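Local atomic coordinates of pumilio homology domain family member 4 (Saccharomyces cerevisiae, PDB entry 3BWT), a protein that binds single-stranded mRNA through a domain built of Pumilio repeats and is linked to the regulation of gene expression in yeast. Residues A[133-136]-A[137-140]; A[112-115]-A[116-119]. All coordinates share one frame; numbering follows the deposited sequence.

Contact 1 (A[133-136]-A[137-140]); sequences GNHV and IQKC
N134 and Q138, one helical turn apart on helix 133-143, extend alongside each other in a common direction, with their amide planes turned 36° against each other. The amide nitrogen NE2 of Q138 donates to OD1 of N134 over 2.8 Å, but the bond is bent and counts as weak. N134 carries CG between its backbone N and carbonyl carbon (chi1 78°), and its ND2 bonds the carbonyl oxygen of D130, which with the weak bond at OD1 probably restrains the amide's rotation. OD1 of N134 also stands over one face of the H135 imidazole, 3.5 Å above the ring plane and toward its rim, while NE2 of Q138 approaches the ring obliquely, 3.9 Å from ND1 of H135. In Pumilio relatives, residues placed like N134, H135 and Q138 contact an RNA base, the first and third at its edge and the middle one by stacking; this asparagine–glutamine pair is consistent with the usual uracil-reading combination.

Main-chain bonds form the second group. The N of Q138 reaches O of N134 at 2.9 Å, that of K139 meets O of H135 at 3.0 Å, and that of C140 bonds O of V136 at 3.2 Å. A longer, weak bond from I137 N to G133 O extends the same i to i+4 ladder.

Van der Waals contacts make up the third: the aliphatic parts of Q138 and K139 lie over carbonyl oxygens of the preceding turn, CG of Q138 against O of N134 and CB of K139 near O of V136.

The remaining side chains face the neighbouring helices. V136 packs on T97 and I104 of helix 96-106 and on L120 of helix 110-120, while I137 touches V172 of helix 169-179 and L127 of helix 124-128. K139 completes the join to helix 96-106 through a salt bridge with E105.

Contact 2 (A[112-115]-A[116-119]); sequences EAQI and VVDS
S119 reaches back one turn to I115, where two bonds, one of them weak, converge on the carbonyl oxygen. The hydroxyl OG of S119 donates to I115 O over 3.0 Å, and the backbone N of S119 adds the weak bond to I115 O at 3.1 Å. A chi1 of -81° sets OG opposite its own carbonyl carbon, from where it folds back to the preceding turn.

The other main-chain bonds are more regular. V117 N meets A113 O at 2.9 Å with an almost straight N-H...O angle of 178°, D118 N bonds Q114 O at 2.8 Å, and V116 N closes on E112 O at 3.2 Å. Around this ladder the side chains brush the carbonyls of the previous turn: CG2 of V116 lies 3.4 Å from E112 O, and CG1 of V117 lies against A113 O. The other methyl of V117, CG2, packs beside the terminal amide of Q114, whose chain bends at chi2 to bring it over.

Farther out, charged side chains and other helices surround the turn. E112 forms a salt bridge with R76 and also bonds T109 and the backbone of K108 near the start of helix 110-120. D118 pairs with R121. I115 rests on T80 and K81 of helix 73-83, V116 on F87 of helix 87-92, and V117 on F151 of helix 146-158.

These are i to i+4 contacts within one helix of the Pumilio solenoid, whose outer side chains pack on neighbouring helices. Chemically, the S119 hydroxyl has its polarity met partly within the helix and partly by a weak bond to S84 O, while E112 and D118 find arginine partners beyond the contact, probably balancing their charge.

Following the chain from the N terminus, contact 2 comes first, within helix 110-120 where Pumilio repeat 3 passes into repeat 4; helix 124-128 then leads to contact 1 in helix 133-143 of repeat 4. Both are local, joining residues one turn apart within a helix, so neither closes a loop over distant sequence, and they lie in series without nesting or crossing. The centres of contacts 1 and 2 are about 14 Å apart, and the two do not touch. L120, the next residue of helix 110-120, meets C140 and so brings that helix against helix 133-143. Helix 110-120 lies between helices 73-83 and 146-158, and 133-143 between helices 96-106 and 169-179.

Contact 1 (A[133-136]-A[137-140])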
loop_
_atom_site.group_PDB
_atom_site.type_symbol
_atom_site.label_atom_id
_atom_site.label_comp_id
_atom_site.label_asym_id
_atom_site.label_seq_id
_atom_site.Cartn_x
_atom_site.Cartn_y
_atom_site.Cartn_z
ATOM N N GLY A 133 2.865 -5.808 -10.881
ATOM C CA GLY A 133 1.497 -6.271 -10.907
ATOM C C GLY A 133 0.625 -5.739 -9.795
ATOM O O GLY A 133 -0.572 -5.529 -9.991
ATOM N N ASN A 134 1.223 -5.516 -8.630
ATOM C CA ASN A 134 0.471 -5.128 -7.447
ATOM C C ASN A 134 -0.250 -3.807 -7.655
ATOM O O ASN A 134 -1.316 -3.566 -7.084
ATOM C CB ASN A 134 1.376 -5.092 -6.209
ATOM C CG ASN A 134 2.245 -3.848 -6.142
ATOM O OD1 ASN A 134 1.886 -2.872 -5.488
ATOM N ND2 ASN A 134 3.398 -3.884 -6.799
ATOM N N HIS A 135 0.304 -2.965 -8.514
ATOM C CA HIS A 135 -0.322 -1.686 -8.798
ATOM C C HIS A 135 -1.596 -1.797 -9.626
ATOM O O HIS A 135 -2.532 -1.008 -9.449
ATOM C CB HIS A 135 0.679 -0.735 -9.437
ATOM C CG HIS A 135 1.864 -0.464 -8.568
ATOM N ND1 HIS A 135 1.761 0.173 -7.350
ATOM C CD2 HIS A 135 3.174 -0.759 -8.727
ATOM C CE1 HIS A 135 2.958 0.268 -6.804
ATOM N NE2 HIS A 135 3.832 -0.291 -7.617
ATOM N N VAL A 136 -1.642 -2.768 -10.531
ATOM C CA VAL A 136 -2.860 -2.970 -11.300
ATOM C C VAL A 136 -3.948 -3.380 -10.329
ATOM O O VAL A 136 -5.057 -2.848 -10.356
ATOM C CB VAL A 136 -2.701 -4.052 -12.374
ATOM C CG1 VAL A 136 -4.062 -4.512 -12.859
ATOM C CG2 VAL A 136 -1.875 -3.537 -13.523
ATOM N N ILE A 137 -3.608 -4.321 -9.458
ATOM C CA ILE A 137 -4.531 -4.788 -8.428
ATOM C C ILE A 137 -5.032 -3.655 -7.513
ATOM O O ILE A 137 -6.216 -3.586 -7.207
ATOM C CB ILE A 137 -3.901 -5.935 -7.604
ATOM C CG1 ILE A 137 -3.705 -7.154 -8.506
ATOM C CG2 ILE A 137 -4.764 -6.277 -6.387
ATOM C CD1 ILE A 137 -4.892 -7.404 -9.436
ATOM N N GLN A 138 -4.138 -2.764 -7.091
ATOM C CA GLN A 138 -4.546 -1.633 -6.261
ATOM C C GLN A 138 -5.472 -0.679 -7.010
ATOM O O GLN A 138 -6.404 -0.131 -6.432
ATOM C CB GLN A 138 -3.335 -0.863 -5.759
ATOM C CG GLN A 138 -2.434 -1.649 -4.853
ATOM C CD GLN A 138 -1.346 -0.779 -4.260
ATOM O OE1 GLN A 138 -1.617 0.325 -3.795
ATOM N NE2 GLN A 138 -0.109 -1.264 -4.280
ATOM N N LYS A 139 -5.212 -0.472 -8.292
ATOM C CA LYS A 139 -6.031 0.432 -9.091
ATOM C C LYS A 139 -7.464 -0.059 -9.078
ATOM O O LYS A 139 -8.402 0.718 -9.014
ATOM C CB LYS A 139 -5.510 0.491 -10.525
ATOM C CG LYS A 139 -6.137 1.562 -11.381
ATOM C CD LYS A 139 -6.092 2.918 -10.713
ATOM C CE LYS A 139 -4.699 3.509 -10.689
ATOM N NZ LYS A 139 -4.695 4.838 -10.005
ATOM N N CYS A 140 -7.617 -1.371 -9.125
ATOM C CA CYS A 140 -8.928 -1.979 -9.132
ATOM C C CYS A 140 -9.708 -1.543 -7.913
ATOM O O CYS A 140 -10.893 -1.208 -8.009
ATOM C CB CYS A 140 -8.805 -3.500 -9.172
ATOM S SG CYS A 140 -8.390 -4.129 -10.805
#

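Contact 2 (A[112-115]-A[116-119])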
loop_
_atom_site.group_PDB
_atom_site.type_symbol
_atom_site.label_atom_id
_atom_site.label_comp_id
_atom_site.label_asym_id
_atom_site.label_seq_id
_atom_site.Cartn_x
_atom_site.Cartn_y
_atom_site.Cartn_z
ATOM N N GLU A 112 -17.283 -3.501 -19.199
ATOM C CA GLU A 112 -15.851 -3.262 -19.173
ATOM C C GLU A 112 -15.245 -3.757 -17.875
ATOM O O GLU A 112 -14.113 -4.241 -17.860
ATOM C CB GLU A 112 -15.569 -1.768 -19.296
ATOM C CG GLU A 112 -15.449 -1.256 -20.711
ATOM C CD GLU A 112 -15.376 0.259 -20.759
ATOM O OE1 GLU A 112 -16.350 0.928 -20.347
ATOM O OE2 GLU A 112 -14.340 0.779 -21.213
ATOM N N ALA A 113 -15.990 -3.606 -16.781
ATOM C CA ALA A 113 -15.497 -4.001 -15.467
ATOM C C ALA A 113 -15.534 -5.506 -15.330
ATOM O O ALA A 113 -14.639 -6.108 -14.734
ATOM C CB ALA A 113 -16.304 -3.352 -14.366
ATOM N N GLN A 114 -16.570 -6.119 -15.885
ATOM C CA GLN A 114 -16.673 -7.568 -15.839
ATOM C C GLN A 114 -15.558 -8.224 -16.638
ATOM O O GLN A 114 -14.989 -9.218 -16.203
ATOM C CB GLN A 114 -18.048 -8.044 -16.306
ATOM C CG GLN A 114 -19.078 -8.018 -15.196
ATOM C CD GLN A 114 -18.494 -8.478 -13.869
ATOM O OE1 GLN A 114 -18.565 -7.760 -12.869
ATOM N NE2 GLN A 114 -17.900 -9.674 -13.859
ATOM N N ILE A 115 -15.232 -7.655 -17.794
ATOM C CA ILE A 115 -14.104 -8.143 -18.583
ATOM C C ILE A 115 -12.780 -8.028 -17.819
ATOM O O ILE A 115 -11.911 -8.899 -17.924
ATOM C CB ILE A 115 -13.996 -7.416 -19.946
ATOM C CG1 ILE A 115 -15.130 -7.851 -20.878
ATOM C CG2 ILE A 115 -12.644 -7.678 -20.596
ATOM C CD1 ILE A 115 -15.191 -7.075 -22.185
ATOM N N VAL A 116 -12.628 -6.957 -17.046
ATOM C CA VAL A 116 -11.407 -6.778 -16.284
ATOM C C VAL A 116 -11.331 -7.753 -15.113
ATOM O O VAL A 116 -10.336 -8.451 -14.968
ATOM C CB VAL A 116 -11.208 -5.320 -15.826
ATOM C CG1 VAL A 116 -10.148 -5.237 -14.742
ATOM C CG2 VAL A 116 -10.818 -4.447 -17.013
ATOM N N VAL A 117 -12.372 -7.830 -14.287
ATOM C CA VAL A 117 -12.345 -8.781 -13.174
ATOM C C VAL A 117 -12.185 -10.198 -13.706
ATOM O O VAL A 117 -11.392 -10.970 -13.181
ATOM C CB VAL A 117 -13.596 -8.704 -12.257
ATOM C CG1 VAL A 117 -13.993 -7.257 -12.004
ATOM C CG2 VAL A 117 -14.759 -9.462 -12.862
ATOM N N ASP A 118 -12.921 -10.535 -14.759
ATOM C CA ASP A 118 -12.839 -11.877 -15.323
ATOM C C ASP A 118 -11.399 -12.174 -15.731
ATOM O O ASP A 118 -10.926 -13.299 -15.576
ATOM C CB ASP A 118 -13.764 -12.033 -16.532
ATOM C CG ASP A 118 -15.230 -12.178 -16.148
ATOM O OD1 ASP A 118 -15.564 -12.052 -14.945
ATOM O OD2 ASP A 118 -16.050 -12.416 -17.066
ATOM N N SER A 119 -10.709 -11.154 -16.237
ATOM C CA SER A 119 -9.372 -11.326 -16.793
ATOM C C SER A 119 -8.292 -11.363 -15.732
ATOM O O SER A 119 -7.267 -12.008 -15.923
ATOM C CB SER A 119 -9.047 -10.211 -17.782
ATOM O OG SER A 119 -9.610 -10.469 -19.050
#